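Local coordinates for T-cell surface glycoprotein CD1A1 antigen (PDB 3JVG) that probably presents lipid antigens to T cells from the hydrophobic groove of its MHC class I-like domain, as other CD1 glycoproteins do, at residues W51-L56 / L168-G173; F89-I95 / F108-E114; G126-Q130 / E141-A145. All blocks are in the same frame, centred on the assembly; numbering follows the deposited sequence.

Contact 1 (W51-L56 / L168-G173)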
# COMPACT_ATOMS: atom_id res chain seq x y z
N TRP A 51 8.05 17.32 -9.62
CA TRP A 51 8.34 17.11 -11.06
C TRP A 51 7.07 16.86 -11.92
O TRP A 51 7.10 16.98 -13.13
CB TRP A 51 9.35 15.98 -11.23
CG TRP A 51 8.94 14.69 -10.49
CD1 TRP A 51 9.33 14.28 -9.25
CD2 TRP A 51 8.04 13.68 -10.99
NE1 TRP A 51 8.73 13.06 -8.94
CE2 TRP A 51 7.93 12.69 -9.99
CE3 TRP A 51 7.32 13.52 -12.19
CZ2 TRP A 51 7.11 11.56 -10.15
CZ3 TRP A 51 6.51 12.39 -12.35
CH2 TRP A 51 6.42 11.44 -11.34
N LEU A 52 5.93 16.57 -11.29
CA LEU A 52 4.70 16.25 -12.06
C LEU A 52 4.18 17.35 -12.97
O LEU A 52 4.15 17.19 -14.21
CB LEU A 52 3.57 15.86 -11.11
CG LEU A 52 2.89 14.53 -10.84
CD1 LEU A 52 3.23 13.34 -11.76
CD2 LEU A 52 2.98 14.23 -9.33
N ARG A 53 3.75 18.47 -12.36
CA ARG A 53 3.09 19.55 -13.13
C ARG A 53 3.91 20.09 -14.28
O ARG A 53 3.36 20.29 -15.32
CB ARG A 53 2.59 20.71 -12.24
CG ARG A 53 1.43 20.34 -11.30
CD ARG A 53 0.15 19.92 -12.07
NE ARG A 53 -0.47 21.07 -12.76
CZ ARG A 53 -1.77 21.23 -13.04
NH1 ARG A 53 -2.66 20.31 -12.69
NH2 ARG A 53 -2.18 22.31 -13.69
N PRO A 54 5.23 20.27 -14.12
CA PRO A 54 5.94 20.81 -15.26
C PRO A 54 6.28 19.76 -16.30
O PRO A 54 6.82 20.11 -17.37
CB PRO A 54 7.25 21.34 -14.62
CG PRO A 54 7.04 21.27 -13.10
CD PRO A 54 6.13 20.11 -12.96
N SER A 55 5.97 18.49 -16.02
CA SER A 55 6.31 17.46 -16.96
C SER A 55 5.36 17.46 -18.15
O SER A 55 5.74 16.97 -19.20
CB SER A 55 6.43 16.07 -16.31
OG SER A 55 5.14 15.47 -16.15
N LEU A 56 4.16 18.01 -18.00
CA LEU A 56 3.20 18.13 -19.12
C LEU A 56 2.64 19.55 -19.14
O LEU A 56 2.60 20.20 -18.09
CB LEU A 56 2.02 17.20 -18.91
CG LEU A 56 1.89 15.68 -19.17
CD1 LEU A 56 2.71 15.14 -20.37
CD2 LEU A 56 2.15 15.01 -18.02
N LEU A 168 7.61 9.06 -19.95
CA LEU A 168 7.87 10.42 -19.58
C LEU A 168 8.04 10.62 -18.05
O LEU A 168 8.89 11.40 -17.63
CB LEU A 168 6.72 11.23 -20.08
CG LEU A 168 6.59 12.60 -19.47
CD1 LEU A 168 7.50 13.56 -20.24
CD2 LEU A 168 5.15 12.95 -19.68
N PHE A 169 7.20 9.95 -17.25
CA PHE A 169 7.28 10.03 -15.78
C PHE A 169 8.56 9.36 -15.22
O PHE A 169 9.17 9.86 -14.26
CB PHE A 169 6.02 9.40 -15.13
CG PHE A 169 4.78 10.28 -15.17
CD1 PHE A 169 4.80 11.54 -15.80
CD2 PHE A 169 3.59 9.87 -14.59
CE1 PHE A 169 3.68 12.37 -15.80
CE2 PHE A 169 2.45 10.70 -14.61
CZ PHE A 169 2.51 11.96 -15.22
N ILE A 170 8.96 8.23 -15.83
CA ILE A 170 10.26 7.61 -15.51
C ILE A 170 11.40 8.64 -15.66
O ILE A 170 12.29 8.71 -14.80
CB ILE A 170 10.56 6.38 -16.37
CG1 ILE A 170 9.51 5.28 -16.14
CG2 ILE A 170 12.02 5.86 -16.11
CD1 ILE A 170 9.61 4.13 -17.14
N GLN A 171 11.36 9.45 -16.72
CA GLN A 171 12.38 10.45 -16.94
C GLN A 171 12.23 11.64 -16.03
O GLN A 171 13.20 12.09 -15.46
CB GLN A 171 12.43 10.93 -18.41
CG GLN A 171 13.30 10.08 -19.39
CD GLN A 171 14.42 9.28 -18.69
OE1 GLN A 171 14.38 8.03 -18.64
NE2 GLN A 171 15.40 10.00 -18.12
N ALA A 172 11.03 12.19 -15.92
CA ALA A 172 10.81 13.37 -15.09
C ALA A 172 11.03 13.10 -13.58
O ALA A 172 11.62 13.92 -12.86
CB ALA A 172 9.42 13.92 -15.31
N GLY A 173 10.58 11.94 -13.11
CA GLY A 173 10.73 11.60 -11.70
C GLY A 173 11.89 10.68 -11.37
O GLY A 173 11.85 9.95 -10.36

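Contact 2 (F89-I95 / F108-E114)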
# COMPACT_ATOMS: atom_id res chain seq x y z
N PHE A 89 -22.10 -1.05 -0.08
CA PHE A 89 -21.14 -1.92 -0.76
C PHE A 89 -20.01 -1.09 -1.33
O PHE A 89 -20.10 0.14 -1.38
CB PHE A 89 -21.81 -2.78 -1.85
CG PHE A 89 -22.59 -1.99 -2.85
CD1 PHE A 89 -21.95 -1.30 -3.86
CD2 PHE A 89 -23.97 -1.94 -2.78
CE1 PHE A 89 -22.70 -0.55 -4.78
CE2 PHE A 89 -24.72 -1.21 -3.71
CZ PHE A 89 -24.09 -0.52 -4.71
N VAL A 90 -18.95 -1.78 -1.76
CA VAL A 90 -17.80 -1.09 -2.26
C VAL A 90 -17.31 -1.60 -3.61
O VAL A 90 -17.24 -2.84 -3.84
CB VAL A 90 -16.68 -0.78 -1.13
CG1 VAL A 90 -17.04 -1.25 0.25
CG2 VAL A 90 -15.20 -1.02 -1.56
N PHE A 91 -17.04 -0.65 -4.48
CA PHE A 91 -16.36 -0.91 -5.73
C PHE A 91 -14.98 -0.31 -5.65
O PHE A 91 -14.78 0.71 -4.97
CB PHE A 91 -17.10 -0.32 -6.91
CG PHE A 91 -18.18 -1.17 -7.43
CD1 PHE A 91 -19.47 -1.02 -6.94
CD2 PHE A 91 -17.92 -2.12 -8.41
CE1 PHE A 91 -20.54 -1.84 -7.42
CE2 PHE A 91 -18.95 -2.93 -8.95
CZ PHE A 91 -20.28 -2.80 -8.45
N GLN A 92 -14.04 -0.98 -6.32
CA GLN A 92 -12.71 -0.48 -6.57
C GLN A 92 -12.29 -0.64 -8.04
O GLN A 92 -12.79 -1.56 -8.77
CB GLN A 92 -11.71 -1.18 -5.62
CG GLN A 92 -12.05 -1.06 -4.13
CD GLN A 92 -11.42 -2.19 -3.32
OE1 GLN A 92 -12.07 -3.22 -3.12
NE2 GLN A 92 -10.12 -2.07 -2.98
N SER A 93 -11.39 0.25 -8.48
CA SER A 93 -10.71 0.10 -9.78
C SER A 93 -9.23 0.21 -9.61
O SER A 93 -8.79 1.03 -8.81
CB SER A 93 -11.03 1.20 -10.82
OG SER A 93 -12.32 1.67 -10.76
N SER A 94 -8.50 -0.52 -10.45
CA SER A 94 -7.03 -0.45 -10.53
C SER A 94 -6.77 -0.37 -12.02
O SER A 94 -7.20 -1.27 -12.77
CB SER A 94 -6.44 -1.71 -9.93
OG SER A 94 -5.02 -1.75 -9.97
N ILE A 95 -6.10 0.71 -12.48
CA ILE A 95 -5.97 0.94 -13.90
C ILE A 95 -4.58 1.43 -14.18
O ILE A 95 -4.10 2.34 -13.46
CB ILE A 95 -6.96 2.07 -14.38
CG1 ILE A 95 -8.40 1.77 -13.94
CG2 ILE A 95 -6.99 2.13 -15.91
CD1 ILE A 95 -9.42 2.88 -14.43
N PHE A 108 -3.46 -3.06 -17.49
CA PHE A 108 -4.46 -3.65 -16.63
C PHE A 108 -5.60 -2.69 -16.42
O PHE A 108 -5.39 -1.47 -16.36
CB PHE A 108 -3.88 -4.09 -15.27
CG PHE A 108 -3.06 -3.03 -14.55
CD1 PHE A 108 -1.72 -2.89 -14.80
CD2 PHE A 108 -3.64 -2.23 -13.57
CE1 PHE A 108 -0.96 -1.94 -14.14
CE2 PHE A 108 -2.91 -1.29 -12.85
CZ PHE A 108 -1.54 -1.12 -13.16
N PHE A 109 -6.81 -3.23 -16.36
CA PHE A 109 -7.95 -2.39 -16.00
C PHE A 109 -8.93 -3.39 -15.38
O PHE A 109 -9.58 -4.15 -16.10
CB PHE A 109 -8.51 -1.68 -17.26
CG PHE A 109 -9.71 -0.73 -17.00
CD1 PHE A 109 -10.20 0.03 -18.07
CD2 PHE A 109 -10.29 -0.58 -15.76
CE1 PHE A 109 -11.27 0.93 -17.90
CE2 PHE A 109 -11.35 0.29 -15.56
CZ PHE A 109 -11.86 1.06 -16.65
N ASP A 110 -8.95 -3.39 -14.04
CA ASP A 110 -9.75 -4.29 -13.25
C ASP A 110 -10.69 -3.49 -12.34
O ASP A 110 -10.33 -2.43 -11.77
CB ASP A 110 -8.87 -5.17 -12.36
CG ASP A 110 -7.99 -6.12 -13.16
OD1 ASP A 110 -6.90 -5.72 -13.57
OD2 ASP A 110 -8.39 -7.31 -13.35
N ILE A 111 -11.90 -4.02 -12.22
CA ILE A 111 -12.86 -3.57 -11.26
C ILE A 111 -13.15 -4.66 -10.22
O ILE A 111 -13.31 -5.86 -10.55
CB ILE A 111 -14.07 -3.04 -11.97
CG1 ILE A 111 -13.60 -1.85 -12.88
CG2 ILE A 111 -15.14 -2.66 -10.98
CD1 ILE A 111 -14.56 -1.41 -13.88
N ALA A 112 -13.13 -4.23 -8.96
CA ALA A 112 -13.49 -5.13 -7.91
C ALA A 112 -14.84 -4.76 -7.30
O ALA A 112 -15.29 -3.58 -7.34
CB ALA A 112 -12.38 -5.21 -6.82
N TYR A 113 -15.45 -5.78 -6.72
CA TYR A 113 -16.74 -5.65 -6.07
C TYR A 113 -16.69 -6.51 -4.85
O TYR A 113 -16.29 -7.68 -4.92
CB TYR A 113 -17.89 -6.05 -7.00
CG TYR A 113 -19.20 -6.14 -6.28
CD1 TYR A 113 -19.78 -4.98 -5.68
CD2 TYR A 113 -19.85 -7.36 -6.14
CE1 TYR A 113 -20.98 -5.07 -5.00
CE2 TYR A 113 -21.06 -7.47 -5.44
CZ TYR A 113 -21.62 -6.33 -4.87
OH TYR A 113 -22.81 -6.48 -4.21
N GLU A 114 -17.08 -5.93 -3.73
CA GLU A 114 -16.91 -6.52 -2.41
C GLU A 114 -15.54 -7.15 -2.28
O GLU A 114 -15.44 -8.27 -1.83
CB GLU A 114 -18.05 -7.51 -2.07
CG GLU A 114 -19.45 -6.84 -1.72
CD GLU A 114 -19.43 -5.75 -0.52
OE1 GLU A 114 -20.14 -6.05 0.52
OE2 GLU A 114 -18.76 -4.64 -0.59

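Contact 3 (G126-Q130 / E141-A145). With NAG (2-acetamido-2-deoxy-beta-D-glucopyranose), chain H.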
# COMPACT_ATOMS: atom_id res chain seq x y z
N GLY A 126 -10.53 -5.83 -26.96
CA GLY A 126 -11.24 -4.63 -26.61
C GLY A 126 -12.60 -4.98 -26.04
O GLY A 126 -13.61 -4.42 -26.45
N THR A 127 -12.66 -5.94 -25.13
CA THR A 127 -13.90 -6.15 -24.41
C THR A 127 -13.65 -6.46 -22.91
O THR A 127 -12.51 -6.39 -22.47
CB THR A 127 -14.70 -7.26 -25.06
OG1 THR A 127 -16.08 -7.21 -24.60
CG2 THR A 127 -14.02 -8.62 -24.79
N TRP A 128 -14.72 -6.84 -22.21
CA TRP A 128 -14.72 -7.17 -20.78
C TRP A 128 -14.88 -8.63 -20.44
O TRP A 128 -15.76 -9.31 -20.97
CB TRP A 128 -15.76 -6.32 -20.07
CG TRP A 128 -15.48 -4.82 -20.23
CD1 TRP A 128 -15.88 -4.00 -21.27
CD2 TRP A 128 -14.72 -3.99 -19.34
NE1 TRP A 128 -15.44 -2.72 -21.06
CE2 TRP A 128 -14.70 -2.68 -19.91
CE3 TRP A 128 -14.03 -4.23 -18.12
CZ2 TRP A 128 -14.06 -1.61 -19.28
CZ3 TRP A 128 -13.38 -3.16 -17.51
CH2 TRP A 128 -13.40 -1.86 -18.10
N ASP A 129 -14.02 -9.12 -19.54
CA ASP A 129 -14.18 -10.45 -18.90
C ASP A 129 -14.96 -10.34 -17.57
O ASP A 129 -14.59 -9.56 -16.67
CB ASP A 129 -12.84 -11.16 -18.65
CG ASP A 129 -11.91 -11.18 -19.91
OD1 ASP A 129 -12.41 -11.08 -21.06
OD2 ASP A 129 -10.66 -11.28 -19.74
N GLN A 130 -16.01 -11.17 -17.48
CA GLN A 130 -16.77 -11.35 -16.26
C GLN A 130 -15.88 -12.13 -15.29
O GLN A 130 -15.40 -13.23 -15.63
CB GLN A 130 -18.06 -12.13 -16.60
CG GLN A 130 -18.99 -12.42 -15.41
CD GLN A 130 -20.21 -13.35 -15.77
OE1 GLN A 130 -20.65 -13.43 -16.91
NE2 GLN A 130 -20.74 -14.01 -14.78
N GLU A 141 -20.90 -7.11 -17.29
CA GLU A 141 -20.14 -7.51 -18.45
C GLU A 141 -20.93 -7.23 -19.71
O GLU A 141 -20.42 -6.65 -20.65
CB GLU A 141 -19.73 -8.98 -18.38
CG GLU A 141 -18.74 -9.40 -19.48
CD GLU A 141 -19.45 -9.72 -20.80
OE1 GLU A 141 -20.59 -10.25 -20.81
OE2 GLU A 141 -18.88 -9.41 -21.86
N HIS A 142 -22.21 -7.58 -19.71
CA HIS A 142 -23.00 -7.31 -20.93
C HIS A 142 -23.22 -5.83 -21.20
O HIS A 142 -23.22 -5.40 -22.37
CB HIS A 142 -24.29 -8.06 -20.85
CG HIS A 142 -24.11 -9.53 -21.00
ND1 HIS A 142 -24.22 -10.40 -19.94
CD2 HIS A 142 -23.82 -10.29 -22.09
CE1 HIS A 142 -24.01 -11.64 -20.37
NE2 HIS A 142 -23.77 -11.60 -21.67
N LEU A 143 -23.34 -5.05 -20.13
CA LEU A 143 -23.54 -3.62 -20.22
C LEU A 143 -22.31 -2.96 -20.84
O LEU A 143 -22.41 -2.19 -21.79
CB LEU A 143 -23.84 -3.04 -18.83
CG LEU A 143 -23.88 -1.52 -18.64
CD1 LEU A 143 -25.06 -0.80 -19.40
CD2 LEU A 143 -23.92 -1.20 -17.16
N MET A 144 -21.14 -3.27 -20.27
CA MET A 144 -19.86 -2.76 -20.72
C MET A 144 -19.45 -3.33 -22.09
O MET A 144 -18.75 -2.63 -22.86
CB MET A 144 -18.79 -3.04 -19.65
CG MET A 144 -19.03 -2.34 -18.33
SD MET A 144 -19.03 -0.52 -18.55
CE MET A 144 -20.77 -0.20 -18.73
N ALA A 145 -19.86 -4.56 -22.40
CA ALA A 145 -19.65 -5.13 -23.77
C ALA A 145 -20.34 -4.30 -24.83
O ALA A 145 -19.97 -4.32 -26.02
CB ALA A 145 -20.19 -6.55 -23.85
C1 NAG H . -27.01 -4.36 -25.39
C2 NAG H . -28.04 -4.51 -24.26
C3 NAG H . -29.36 -5.17 -24.67
C4 NAG H . -29.89 -4.60 -25.99
C5 NAG H . -28.74 -4.71 -27.00
C6 NAG H . -29.11 -4.39 -28.45
C7 NAG H . -27.50 -4.66 -21.97
C8 NAG H . -27.00 -5.43 -20.78
N2 NAG H . -27.53 -5.27 -23.15
O3 NAG H . -30.28 -5.07 -23.59
O4 NAG H . -31.08 -5.23 -26.43
O5 NAG H . -27.69 -3.88 -26.55
O6 NAG H . -28.73 -3.09 -28.84
O7 NAG H . -27.86 -3.50 -21.85

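Contact 1 (W51-L56 / L168-G173)
Trp-51 and Phe-169 meet edge to face: the six-membered ring of the indole brings its CZ3 corner down on the phenyl face, 3.9 Å from Phe-169 CG, with the ring planes at 71°. Two further contacts are of the CH-pi kind. Gly-173 CA sits over the five-membered ring of Trp-51, 3.5 Å from Trp-51 CE2 and almost on the ring normal, with no side chain in between, just where helix 148-172 gives way to the next one. Leu-52 offers its CD1 methyl to a face of Phe-169, toward the rim, 3.8 Å from Phe-169 CZ. The indole gets its place from a chi1 of 52°, which tucks CG between the backbone N and carbonyl carbon of Trp-51; its NE1 is hydrogen-bonded to Asp-176.

Aliphatic packing fills in the rest. Ala-172 CB touches both Trp-51 CE3 and Ser-55 CB, each at 3.8 Å. Leu-56 points CD2 at the edge of Phe-169, while its CD1 meets Leu-168 CD2 at a spacing so short that the modelled position of the Leu-56 methyls is doubtful.

The hydroxyl of Ser-55 bonds within its own segment. Ser-55 OG donates to Leu-52 O at 2.8 Å, in the carbonyl plane on a lone pair, and the backbone N of Ser-55 bonds to the same oxygen. Leu-52 O thus takes two donors from one residue, and the OG bond keeps the hydroxyl turned to its own short helix, with Ser-55 OG at the edge of the Phe-169 ring, 3.4 Å from Phe-169 CE1. Beyond the pair, Met-35 and Trp-61 also touch Phe-169. The arrangement belongs to the MHC class I-like platform, where the segment leading into the first long groove helix packs against the C-terminal end of the second.

Contact 2 (F89-I95 / F108-E114)
Two neighbouring strands of the antiparallel floor of the MHC-like platform, 89-99 and 105-113, form a beta hairpin, and these segments make up most of its paired ladder. Phe-91 and Tyr-113 face each other as a non-hydrogen-bonded pair. Tyr-113 CD1 lies over one face of the Phe-91 ring, 3.6 Å from Phe-91 CZ, with the two planes inclined at 36°, neither stacked nor perpendicular. On the same face of the sheet, Ile-111 CG2 meets the edge of the Phe-91 ring.

Further along, Ile-95 and Phe-109 run side by side. Ile-95 CD1 comes 3.4 Å from Phe-109 CE2, over the ring face; a chi1 of -179° swings the Phe-109 ring away from its backbone N, and Ile-154 and Leu-158 of helix 148-172 pack on it.

Gln-92 with Ala-112 and Ser-94 with Asp-110 are the hydrogen-bonded pairs. Ala-112 N to Gln-92 O is the shortest of their four bonds, 2.7 Å, and Asp-110 N to Ser-94 O the straightest, at 174°. At the end of the ladder Glu-114 N bonds to Val-90 O. In the conformer modelled here, one of two, the Glu-114 side chain also bends back so that OE2 can accept from Val-90 N.

The two faces serve different partners. Gln-92 is hydrogen-bonded to the chain of another protein, which also packs on Ala-112, whereas Ser-93 OG, on the face of Phe-91, Ile-95, Phe-109 and Ile-111, bonds to Tyr-71 and His-12. A hydrophobic sheet face turned to the helices is typical of the floor of a CD1 groove.

Contact 3 (G126-Q130 / E141-A145)
Trp-128 and Met-144 form the tight half of this contact. Met-144 CB rests on one face of the indole, 3.5 Å from Trp-128 CD1 and 3.6 Å from Trp-128 NE1, a CH-pi contact off-centre over the five-membered ring. Beyond CB the methionine bends at chi2 and chi3. Its SD stays above the same ring, 5.2 Å from the centroid, a distant Met-aromatic contact. The rotation of the indole is fixed further by Asn-151, which accepts from Trp-128 NE1 and also donates to Met-144 O, so one side chain ties ring and helix together. Phe-109 and Phe-121 meet the indole edge to face.

Glu-141 also comes close to the strand, but without bonding: CG is 3.3 Å from Trp-128 O, and the bend at chi2, -82°, turns Glu-141 OE2 to within 3.2 Å of Trp-128 O, two acceptors facing each other. OE1 lies instead over the face of the His-142 ring.

Elsewhere the fit slackens. Gln-130 CB and Glu-141 CB are 4.0 Å apart, and Thr-127 OG1 approaches Ala-145 CB only at 4.2 Å. On the far side of the helix a glycan sugar lies by His-142 and Leu-143, its C8 methyl 3.8 Å from His-142 CB.

Strand 127-130, at the sheet margin, and helix 135-145 are thus joined directly by packing on one tryptophan face, with Asn-151 supplying the polar tie from outside. The carboxylate of Glu-141 adds no bond across the contact, and its closeness to a carbonyl oxygen would probably be mildly unfavourable unless solvent screens it.

From the N terminus, the chain passes through the first four strands of the platform and reaches 51-56, the opening side of contact 1. It then runs along helix 58-82 into strand 89-99, turns, and closes contact 2 with strand 105-113 as a short hairpin. Strand 116-122 follows, and contact 3 closes the next small loop, from strand 127-130 to helix 135-145. Helix 148-172 finally brings the chain back to complete contact 1, whose long loop encloses the other two, themselves in series. Contacts 2 and 3 touch where Phe-109 CE1 meets Trp-128 CH2 at 3.5 Å; contact 1 stands apart, its centre about 27 Å from that of contact 2.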